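Local coordinates for agarase (Pseudoalteromonas fuliginea, PDB 6XJ9), which probably hydrolyses agarose, the galactan of red algal cell walls, as a family 50 glycoside hydrolase of a marine bacterium, at residues 43-49 with 70-76; 103-107 with 682-686; 89-95 with 129-135. All coordinates share one frame; numbering follows the deposited sequence.

Overall arrangement
From the N terminus, contact 1 closes first: residues 70-76 return beside 43-49 after a short loop that holds strands 50-55 and 58-63. Contact 3 opens next, at 89-95, and contact 2 opens at 103-107 before 129-135 has come back to close contact 3, so these two cross. Contact 2 spans 574 residues, closing only at loop 682-686. Contacts 1 and 3 are strand pairings within the carbohydrate-binding-module-like domain, whereas contact 2 ties that domain to what is probably the catalytic (β/α)8 barrel, as in other family 50 enzymes. Contacts 2 and 3 also touch directly, Leu107 CD1 lying 3.7 Å from Phe93 CZ; contact 1 stands apart, its centre about 18 Å from each of theirs.

Contact 1: residues 43-49 with 70-76; sequences VDYQSNS and YASIVFS
Strand 45-48 runs antiparallel beside strand 70-75 in the carbohydrate-binding-module-like β-sandwich domain, with Tyr45 across from Phe75 and Asn48 across from Ser72. Two hydrogen-bonded pairs carry the ladder. Gln46 and Val74 exchange both of their backbone bonds, the straighter being Val74 N to Gln46 O at 2.7 Å (170° at the hydrogen), and Asn48 and Ser72 do the same. Beyond the strand end, Ser76 N still reaches Asp44 O at 3.1 Å, while Ser76 OG turns to Ala186 O.

The side chains divide between two faces. On one, Tyr45, Ser47, Ile73 and Phe75 look toward strands 50-55 and 58-63, where Val52, Leu59 and Val61 meet them, and Ser47 OG bonds to the backbone at Ala50 O. Ile73 is central here: its CG1 points away from the backbone N (chi1 174°) and lies 3.9 Å above the plane of the Phe75 ring, near the rim, while its CD1 methyl touches Tyr45 CD1 at 3.8 Å. The CD1 corner of Phe75 is covered in turn by Tyr45 CB at 3.7 Å and by Val43 CG1, also 3.7 Å from that Phe75 atom. With a serine in place of Ile73, the Tyr45 ring and the covered face of Phe75 would probably lose their shared apolar neighbour, and a gap would open toward Val52 and Val61.

The other face is more polar. Asn48 ND2 lies 3.6 Å from the Val74 CG2 methyl and beside the hydroxyl of Ser72, and the aliphatic part of Gln46 rests on Val74 CB.

Backbone bonds thus fix the alignment of the two strands, while the hydrophobic side, with Ile73 in its middle, presses this pair onto the strands that face it.

Contact 2: residues 103-107 with 682-686; sequences VQIYL and GLIHA
Gln104 stretches out from strand 103-111 of the carbohydrate-binding-module-like domain and ends between Leu683 and His685, on a loop of the probable catalytic barrel between strand 664-666 and helix 689-704. The reach comes from a fully extended chain, with CG opposite the backbone N (chi1 178°) and no bend beyond it.

The loop begins with Gly682, whose backbone angles would push a side chain against the preceding carbonyl. Its own O receives His685 NE2 at 2.9 Å, close to the imidazole plane, and this bond within the loop helps set the rotation of the ring. At Leu683 the backbone oxygen is the polar centre of the contact. Gln104 NE2 gives it an almost straight bond of 2.9 Å (176° at the hydrogen), directed in the plane of the amide. A water adds a second bond to the same Leu683 O at 2.6 Å and sits 2.8 Å from Tyr106 OH, joining that tyrosine to the loop. Ile684 passes the oxygen end of the amide, its CA 3.2 Å from Gln104 OE1, and its side chain packs on Met695 of helix 689-704.

His685 meets Gln104 twice. Its backbone N bonds to Gln104 OE1 at 2.9 Å, approaching from well above the plane of the amide carbonyl. Its imidazole stacks on the same amide, the planes only 15° apart, with Gln104 NE2 3.4 Å over the ring and offset toward the rim. Beyond the stack, His685 O takes a bond from Asn122 ND2 of the neighbouring strand.

One buried amide therefore uses both its oxygen and its nitrogen on loop backbone, and Ser120 OG is a further partner of NE2. Bonds and stack together hold the Gln104 side chain against turning, and at this point the two domains meet through directional polar contacts.

Contact 3: residues 89-95 with 129-135; sequences FNLAFEL and NTYYAKL
Tyr131 crosses Leu95 at a slant, and its side chain can be followed outward from the backbone. CB is 4.0 Å from Phe93 O. CG sits opposite the carbonyl carbon (chi1 -57°), which lays the ring along the strand toward Leu95. CD1 then meets two things: Phe93 O, at the ring edge and 3.8 Å away, and the Leu95 CD1 methyl, equally 3.8 Å from Tyr131 CD1. CE1 comes next, 3.9 Å from Leu95 CB. At the tip, OH is 2.6 Å from a water in the plane of the ring. This water also lies beside Leu95 O and takes a bond from Asn129 ND2, while Asn129 OD1 accepts one from Tyr128 N of the second subunit.

Tyr131 belongs to an antiparallel pair of the carbohydrate-binding-module-like β-sandwich, 89-97 against 128-134. Seven backbone hydrogen bonds join the two segments, from Leu135 N with Phe89 O at one end to the mutual bonds of Leu95 and Asn129 at the other. Phe93 N to Tyr131 O is 2.8 Å, and the same carbonyl oxygen lies at the edge of the Phe93 ring. On the Tyr131 side, Phe93 packs on Ile206 and Leu95 on Ile203 of the adjoining strand 199-210, while Val121, Val123, Val169 and Phe171 gather round the Tyr131 ring.

At the end of the pair, Leu135 CB rides over one face of the Phe89 ring, 4.0 Å from Phe89 CE2, and its CD1 methyl rests on Leu91 CB. The other side of the strand pair, with Asn90, Glu94, Thr130, Tyr132 and Lys134, is more polar. Thr130 OG1 lies 3.2 Å from Glu94 CG. Glu94 OE1 bonds to Ser205, the Asn90 amide holds Arg209 and Asn211, Lys134 NZ forms a salt bridge with Asp139, and the Tyr132 ring stacks on Trp164.

Contact 1: residues 43-49 with 70-76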
loop_
_atom_site.group_PDB
_atom_site.type_symbol
_atom_site.label_atom_id
_atom_site.label_comp_id
_atom_site.label_asym_id
_atom_site.label_seq_id
_atom_site.Cartn_x
_atom_site.Cartn_y
_atom_site.Cartn_z
ATOM N N VAL A 43 -35.816 6.094 13.679
ATOM C CA VAL A 43 -35.585 6.395 15.084
ATOM C C VAL A 43 -35.089 7.835 15.206
ATOM O O VAL A 43 -34.553 8.397 14.253
ATOM C CB VAL A 43 -34.641 5.383 15.770
ATOM C CG1 VAL A 43 -33.173 5.642 15.464
ATOM C CG2 VAL A 43 -34.874 5.326 17.274
ATOM N N ASP A 44 -35.289 8.427 16.387
ATOM C CA ASP A 44 -34.916 9.816 16.581
ATOM C C ASP A 44 -33.414 9.909 16.822
ATOM O O ASP A 44 -32.841 9.111 17.562
ATOM C CB ASP A 44 -35.786 10.498 17.637
ATOM C CG ASP A 44 -37.227 10.649 17.180
ATOM O OD1 ASP A 44 -37.438 11.226 16.093
ATOM O OD2 ASP A 44 -38.124 10.171 17.903
ATOM N N TYR A 45 -32.791 10.884 16.162
ATOM C CA TYR A 45 -31.370 11.131 16.322
ATOM C C TYR A 45 -31.126 12.632 16.406
ATOM O O TYR A 45 -31.945 13.424 15.944
ATOM C CB TYR A 45 -30.583 10.540 15.148
ATOM C CG TYR A 45 -30.885 11.165 13.808
ATOM C CD1 TYR A 45 -30.216 12.296 13.375
ATOM C CD2 TYR A 45 -31.839 10.613 12.967
ATOM C CE1 TYR A 45 -30.490 12.870 12.143
ATOM C CE2 TYR A 45 -32.122 11.169 11.733
ATOM C CZ TYR A 45 -31.442 12.299 11.317
ATOM O OH TYR A 45 -31.719 12.847 10.101
ATOM N N GLN A 46 -29.984 12.985 17.004
ATOM C CA GLN A 46 -29.472 14.343 17.049
ATOM C C GLN A 46 -28.018 14.311 16.578
ATOM O O GLN A 46 -27.342 13.288 16.701
ATOM C CB GLN A 46 -29.648 14.939 18.451
ATOM C CG GLN A 46 -28.821 14.260 19.540
ATOM C CD GLN A 46 -29.548 13.289 20.450
ATOM O OE1 GLN A 46 -30.230 12.352 20.016
ATOM N NE2 GLN A 46 -29.366 13.488 21.746
ATOM N N SER A 47 -27.557 15.430 16.011
ATOM C CA SER A 47 -26.193 15.513 15.510
ATOM C C SER A 47 -25.412 16.592 16.257
ATOM O O SER A 47 -25.997 17.468 16.894
ATOM C CB SER A 47 -26.171 15.716 14.023
ATOM O OG SER A 47 -26.699 16.986 13.681
ATOM N N ASN A 48 -24.078 16.495 16.182
ATOM C CA ASN A 48 -23.165 17.373 16.887
ATOM C C ASN A 48 -21.968 17.596 15.970
ATOM O O ASN A 48 -21.205 16.658 15.720
ATOM C CB ASN A 48 -22.717 16.769 18.225
ATOM C CG ASN A 48 -23.857 16.377 19.147
ATOM O OD1 ASN A 48 -24.171 17.097 20.094
ATOM N ND2 ASN A 48 -24.485 15.239 18.885
ATOM N N SER A 49 -21.847 18.816 15.426
ATOM C CA SER A 49 -20.832 19.125 14.430
ATOM C C SER A 49 -20.896 18.110 13.288
ATOM O O SER A 49 -19.863 17.640 12.800
ATOM C CB SER A 49 -19.456 19.149 15.057
ATOM O OG SER A 49 -19.407 20.078 16.130
ATOM N N TYR A 70 -14.559 16.880 18.210
ATOM C CA TYR A 70 -15.607 15.908 18.470
ATOM C C TYR A 70 -16.792 16.204 17.551
ATOM O O TYR A 70 -17.298 17.322 17.540
ATOM C CB TYR A 70 -16.038 15.928 19.943
ATOM C CG TYR A 70 -17.141 14.949 20.268
ATOM C CD1 TYR A 70 -16.842 13.647 20.640
ATOM C CD2 TYR A 70 -18.479 15.309 20.168
ATOM C CE1 TYR A 70 -17.840 12.724 20.911
ATOM C CE2 TYR A 70 -19.494 14.398 20.437
ATOM C CZ TYR A 70 -19.169 13.102 20.813
ATOM O OH TYR A 70 -20.149 12.203 21.106
ATOM N N ALA A 71 -17.200 15.204 16.763
ATOM C CA ALA A 71 -18.421 15.253 15.970
ATOM C C ALA A 71 -19.181 13.944 16.174
ATOM O O ALA A 71 -18.557 12.913 16.428
ATOM C CB ALA A 71 -18.094 15.463 14.515
ATOM N N SER A 72 -20.516 13.981 16.072
ATOM C CA SER A 72 -21.278 12.780 16.379
ATOM C C SER A 72 -22.692 12.799 15.794
ATOM O O SER A 72 -23.264 13.851 15.513
ATOM C CB SER A 72 -21.321 12.541 17.866
ATOM O OG SER A 72 -22.242 13.426 18.491
ATOM N N ILE A 73 -23.247 11.593 15.639
ATOM C CA ILE A 73 -24.680 11.394 15.515
ATOM C C ILE A 73 -25.106 10.546 16.707
ATOM O O ILE A 73 -24.452 9.550 17.034
ATOM C CB ILE A 73 -25.043 10.749 14.160
ATOM C CG1 ILE A 73 -26.533 10.398 14.069
ATOM C CG2 ILE A 73 -24.154 9.545 13.874
ATOM C CD1 ILE A 73 -27.053 10.290 12.658
ATOM N N VAL A 74 -26.166 10.990 17.386
ATOM C CA VAL A 74 -26.630 10.334 18.599
ATOM C C VAL A 74 -28.053 9.850 18.352
ATOM O O VAL A 74 -28.930 10.648 18.036
ATOM C CB VAL A 74 -26.562 11.279 19.819
ATOM C CG1 VAL A 74 -27.062 10.603 21.087
ATOM C CG2 VAL A 74 -25.165 11.845 20.036
ATOM N N PHE A 75 -28.250 8.534 18.451
ATOM C CA PHE A 75 -29.575 7.941 18.386
ATOM C C PHE A 75 -30.103 7.782 19.809
ATOM O O PHE A 75 -29.474 7.120 20.631
ATOM C CB PHE A 75 -29.523 6.592 17.667
ATOM C CG PHE A 75 -28.930 6.648 16.280
ATOM C CD1 PHE A 75 -29.722 6.937 15.181
ATOM C CD2 PHE A 75 -27.583 6.396 16.074
ATOM C CE1 PHE A 75 -29.181 6.966 13.903
ATOM C CE2 PHE A 75 -27.043 6.439 14.798
ATOM C CZ PHE A 75 -27.840 6.714 13.712
ATOM N N SER A 76 -31.249 8.419 20.083
ATOM C CA SER A 76 -31.884 8.368 21.390
ATOM C C SER A 76 -33.399 8.233 21.225
ATOM O O SER A 76 -34.017 9.009 20.501
ATOM C CB SER A 76 -31.512 9.583 22.198
ATOM O OG SER A 76 -31.963 9.451 23.533
#

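Contact 2: residues 103-107 with 682-686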
loop_
_atom_site.group_PDB
_atom_site.type_symbol
_atom_site.label_atom_id
_atom_site.label_comp_id
_atom_site.label_asym_id
_atom_site.label_seq_id
_atom_site.Cartn_x
_atom_site.Cartn_y
_atom_site.Cartn_z
ATOM N N VAL A 103 -12.552 6.066 8.184
ATOM C CA VAL A 103 -13.035 6.696 9.401
ATOM C C VAL A 103 -13.029 5.668 10.524
ATOM O O VAL A 103 -13.662 4.618 10.410
ATOM C CB VAL A 103 -14.414 7.377 9.249
ATOM C CG1 VAL A 103 -15.519 6.393 8.873
ATOM C CG2 VAL A 103 -14.799 8.136 10.516
ATOM N N GLN A 104 -12.298 6.000 11.594
ATOM C CA GLN A 104 -12.413 5.311 12.863
ATOM C C GLN A 104 -13.585 5.923 13.615
ATOM O O GLN A 104 -13.498 7.060 14.079
ATOM C CB GLN A 104 -11.126 5.441 13.691
ATOM C CG GLN A 104 -11.228 4.768 15.051
ATOM C CD GLN A 104 -9.931 4.773 15.821
ATOM O OE1 GLN A 104 -8.946 5.385 15.422
ATOM N NE2 GLN A 104 -9.923 4.086 16.946
ATOM N N ILE A 105 -14.672 5.150 13.729
ATOM C CA ILE A 105 -15.820 5.579 14.518
ATOM C C ILE A 105 -15.672 5.047 15.941
ATOM O O ILE A 105 -15.088 3.991 16.174
ATOM C CB ILE A 105 -17.158 5.147 13.878
ATOM C CG1 ILE A 105 -17.206 3.635 13.631
ATOM C CG2 ILE A 105 -17.427 5.929 12.604
ATOM C CD1 ILE A 105 -18.532 3.126 13.117
ATOM N N TYR A 106 -16.180 5.830 16.890
ATOM C CA TYR A 106 -16.313 5.395 18.263
ATOM C C TYR A 106 -17.795 5.139 18.498
ATOM O O TYR A 106 -18.631 5.964 18.121
ATOM C CB TYR A 106 -15.744 6.463 19.200
ATOM C CG TYR A 106 -14.240 6.581 19.132
ATOM C CD1 TYR A 106 -13.627 7.304 18.118
ATOM C CD2 TYR A 106 -13.433 5.964 20.078
ATOM C CE1 TYR A 106 -12.243 7.405 18.042
ATOM C CE2 TYR A 106 -12.048 6.067 20.025
ATOM C CZ TYR A 106 -11.453 6.780 18.991
ATOM O OH TYR A 106 -10.086 6.884 18.921
ATOM N N LEU A 107 -18.093 3.972 19.084
ATOM C CA LEU A 107 -19.456 3.590 19.394
ATOM C C LEU A 107 -19.613 3.594 20.911
ATOM O O LEU A 107 -19.042 2.746 21.598
ATOM C CB LEU A 107 -19.749 2.218 18.775
ATOM C CG LEU A 107 -20.997 1.496 19.287
ATOM C CD1 LEU A 107 -22.253 2.294 18.981
ATOM C CD2 LEU A 107 -21.097 0.103 18.674
ATOM N N GLY A 682 -5.400 -1.600 17.822
ATOM C CA GLY A 682 -4.772 -0.678 18.759
ATOM C C GLY A 682 -5.683 0.498 19.101
ATOM O O GLY A 682 -6.894 0.336 19.237
ATOM N N LEU A 683 -5.086 1.687 19.236
ATOM C CA LEU A 683 -5.828 2.835 19.729
ATOM C C LEU A 683 -6.385 3.633 18.559
ATOM O O LEU A 683 -7.514 4.104 18.627
ATOM C CB LEU A 683 -4.921 3.684 20.630
ATOM C CG LEU A 683 -4.675 3.104 22.018
ATOM C CD1 LEU A 683 -3.529 3.812 22.715
ATOM C CD2 LEU A 683 -5.941 3.194 22.858
ATOM N N ILE A 684 -5.578 3.778 17.503
ATOM C CA ILE A 684 -5.949 4.481 16.284
ATOM C C ILE A 684 -5.971 3.461 15.135
ATOM O O ILE A 684 -4.992 2.753 14.908
ATOM C CB ILE A 684 -4.982 5.668 16.044
ATOM C CG1 ILE A 684 -4.953 6.639 17.234
ATOM C CG2 ILE A 684 -5.289 6.389 14.737
ATOM C CD1 ILE A 684 -6.280 7.351 17.512
ATOM N N HIS A 685 -7.102 3.379 14.424
ATOM C CA HIS A 685 -7.372 2.275 13.509
ATOM C C HIS A 685 -7.346 2.730 12.055
ATOM O O HIS A 685 -7.988 3.728 11.711
ATOM C CB HIS A 685 -8.784 1.701 13.749
ATOM C CG HIS A 685 -9.028 1.143 15.111
ATOM N ND1 HIS A 685 -10.207 0.480 15.434
ATOM C CD2 HIS A 685 -8.280 1.148 16.231
ATOM C CE1 HIS A 685 -10.179 0.124 16.697
ATOM N NE2 HIS A 685 -8.998 0.508 17.203
ATOM N N ALA A 686 -6.689 1.926 11.199
ATOM C CA ALA A 686 -6.685 2.147 9.757
ATOM C C ALA A 686 -7.419 1.017 9.031
ATOM O O ALA A 686 -7.659 -0.047 9.593
ATOM C CB ALA A 686 -5.263 2.262 9.235
HETATM O O HOH W 1 -8.423 5.497 20.663
#

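Contact 3: residues 89-95 with 129-135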
loop_
_atom_site.group_PDB
_atom_site.type_symbol
_atom_site.label_atom_id
_atom_site.label_comp_id
_atom_site.label_asym_id
_atom_site.label_seq_id
_atom_site.Cartn_x
_atom_site.Cartn_y
_atom_site.Cartn_z
ATOM N N PHE A 89 -27.097 -11.878 21.924
ATOM C CA PHE A 89 -27.429 -11.063 20.767
ATOM C C PHE A 89 -26.356 -10.001 20.537
ATOM O O PHE A 89 -25.534 -9.746 21.412
ATOM C CB PHE A 89 -28.821 -10.447 20.933
ATOM C CG PHE A 89 -28.950 -9.392 22.005
ATOM C CD1 PHE A 89 -28.996 -9.738 23.348
ATOM C CD2 PHE A 89 -29.071 -8.050 21.668
ATOM C CE1 PHE A 89 -29.114 -8.762 24.328
ATOM C CE2 PHE A 89 -29.207 -7.077 22.649
ATOM C CZ PHE A 89 -29.230 -7.434 23.977
ATOM N N ASN A 90 -26.406 -9.379 19.353
ATOM C CA ASN A 90 -25.483 -8.315 18.990
ATOM C C ASN A 90 -26.246 -7.150 18.361
ATOM O O ASN A 90 -27.358 -7.309 17.857
ATOM C CB ASN A 90 -24.363 -8.811 18.067
ATOM C CG ASN A 90 -24.869 -9.330 16.741
ATOM O OD1 ASN A 90 -25.086 -8.559 15.810
ATOM N ND2 ASN A 90 -25.048 -10.640 16.640
ATOM N N LEU A 91 -25.603 -5.983 18.402
ATOM C CA LEU A 91 -26.078 -4.760 17.786
ATOM C C LEU A 91 -25.252 -4.523 16.522
ATOM O O LEU A 91 -24.020 -4.498 16.578
ATOM C CB LEU A 91 -25.883 -3.638 18.813
ATOM C CG LEU A 91 -26.069 -2.207 18.307
ATOM C CD1 LEU A 91 -27.498 -1.968 17.843
ATOM C CD2 LEU A 91 -25.687 -1.212 19.395
ATOM N N ALA A 92 -25.936 -4.362 15.384
ATOM C CA ALA A 92 -25.261 -4.397 14.096
ATOM C C ALA A 92 -25.569 -3.132 13.303
ATOM O O ALA A 92 -26.714 -2.678 13.280
ATOM C CB ALA A 92 -25.697 -5.624 13.341
ATOM N N PHE A 93 -24.536 -2.589 12.649
ATOM C CA PHE A 93 -24.666 -1.407 11.811
ATOM C C PHE A 93 -24.223 -1.741 10.391
ATOM O O PHE A 93 -23.144 -2.292 10.185
ATOM C CB PHE A 93 -23.799 -0.265 12.354
ATOM C CG PHE A 93 -24.098 0.182 13.764
ATOM C CD1 PHE A 93 -23.701 -0.577 14.855
ATOM C CD2 PHE A 93 -24.761 1.377 14.007
ATOM C CE1 PHE A 93 -23.964 -0.159 16.153
ATOM C CE2 PHE A 93 -25.025 1.793 15.307
ATOM C CZ PHE A 93 -24.626 1.027 16.378
ATOM N N GLU A 94 -25.056 -1.387 9.409
ATOM C CA GLU A 94 -24.669 -1.521 8.017
ATOM C C GLU A 94 -24.195 -0.162 7.508
ATOM O O GLU A 94 -24.989 0.779 7.429
ATOM C CB GLU A 94 -25.826 -2.066 7.184
ATOM C CG GLU A 94 -25.828 -3.575 7.091
ATOM C CD GLU A 94 -26.802 -4.094 6.049
ATOM O OE1 GLU A 94 -28.025 -3.984 6.287
ATOM O OE2 GLU A 94 -26.336 -4.571 4.994
ATOM N N LEU A 95 -22.893 -0.080 7.188
ATOM C CA LEU A 95 -22.195 1.189 7.036
ATOM C C LEU A 95 -21.364 1.196 5.761
ATOM O O LEU A 95 -20.651 0.242 5.473
ATOM C CB LEU A 95 -21.283 1.435 8.248
ATOM C CG LEU A 95 -21.959 1.462 9.620
ATOM C CD1 LEU A 95 -20.929 1.504 10.742
ATOM C CD2 LEU A 95 -22.935 2.628 9.744
ATOM N N ASN A 129 -20.689 -2.712 4.602
ATOM C CA ASN A 129 -20.273 -3.870 5.370
ATOM C C ASN A 129 -21.034 -3.846 6.688
ATOM O O ASN A 129 -21.574 -2.806 7.070
ATOM C CB ASN A 129 -18.756 -3.863 5.584
ATOM C CG ASN A 129 -18.015 -4.031 4.278
ATOM O OD1 ASN A 129 -17.886 -5.147 3.776
ATOM N ND2 ASN A 129 -17.559 -2.930 3.701
ATOM N N THR A 130 -21.062 -4.988 7.377
ATOM C CA THR A 130 -21.711 -5.060 8.675
ATOM C C THR A 130 -20.657 -5.024 9.777
ATOM O O THR A 130 -19.662 -5.750 9.730
ATOM C CB THR A 130 -22.715 -6.220 8.757
ATOM O OG1 THR A 130 -23.792 -5.893 7.880
ATOM C CG2 THR A 130 -23.288 -6.409 10.144
ATOM N N TYR A 131 -20.902 -4.142 10.750
ATOM C CA TYR A 131 -20.084 -3.956 11.936
ATOM C C TYR A 131 -20.945 -4.290 13.144
ATOM O O TYR A 131 -22.046 -3.759 13.283
ATOM C CB TYR A 131 -19.565 -2.517 11.986
ATOM C CG TYR A 131 -18.780 -2.157 10.753
ATOM C CD1 TYR A 131 -19.418 -1.790 9.573
ATOM C CD2 TYR A 131 -17.395 -2.247 10.748
ATOM C CE1 TYR A 131 -18.695 -1.497 8.425
ATOM C CE2 TYR A 131 -16.661 -1.959 9.610
ATOM C CZ TYR A 131 -17.311 -1.575 8.450
ATOM O OH TYR A 131 -16.565 -1.294 7.342
ATOM N N TYR A 132 -20.459 -5.198 13.993
ATOM C CA TYR A 132 -21.310 -5.670 15.072
ATOM C C TYR A 132 -20.582 -5.597 16.411
ATOM O O TYR A 132 -19.353 -5.635 16.479
ATOM C CB TYR A 132 -21.858 -7.061 14.743
ATOM C CG TYR A 132 -20.804 -8.137 14.749
ATOM C CD1 TYR A 132 -20.360 -8.693 15.943
ATOM C CD2 TYR A 132 -20.248 -8.598 13.566
ATOM C CE1 TYR A 132 -19.385 -9.676 15.964
ATOM C CE2 TYR A 132 -19.275 -9.589 13.573
ATOM C CZ TYR A 132 -18.845 -10.124 14.775
ATOM O OH TYR A 132 -17.888 -11.098 14.803
ATOM N N ALA A 133 -21.373 -5.469 17.475
ATOM C CA ALA A 133 -20.890 -5.480 18.839
ATOM C C ALA A 133 -21.802 -6.387 19.659
ATOM O O ALA A 133 -22.995 -6.114 19.768
ATOM C CB ALA A 133 -20.896 -4.063 19.365
ATOM N N LYS A 134 -21.241 -7.477 20.199
ATOM C CA LYS A 134 -21.992 -8.413 21.024
ATOM C C LYS A 134 -22.363 -7.715 22.327
ATOM O O LYS A 134 -21.505 -7.125 22.976
ATOM C CB LYS A 134 -21.159 -9.658 21.359
ATOM C CG LYS A 134 -20.938 -10.657 20.228
ATOM C CD LYS A 134 -19.905 -11.726 20.572
ATOM C CE LYS A 134 -18.527 -11.164 20.835
ATOM N NZ LYS A 134 -17.437 -12.100 20.466
ATOM N N LEU A 135 -23.647 -7.777 22.695
ATOM C CA LEU A 135 -24.105 -7.095 23.895
ATOM C C LEU A 135 -24.321 -8.104 25.018
ATOM O O LEU A 135 -24.338 -7.729 26.184
ATOM C CB LEU A 135 -25.372 -6.287 23.579
ATOM C CG LEU A 135 -25.129 -5.045 22.716
ATOM C CD1 LEU A 135 -26.399 -4.231 22.503
ATOM C CD2 LEU A 135 -24.033 -4.179 23.311
HETATM O O HOH W 2 -17.967 -0.394 5.296
#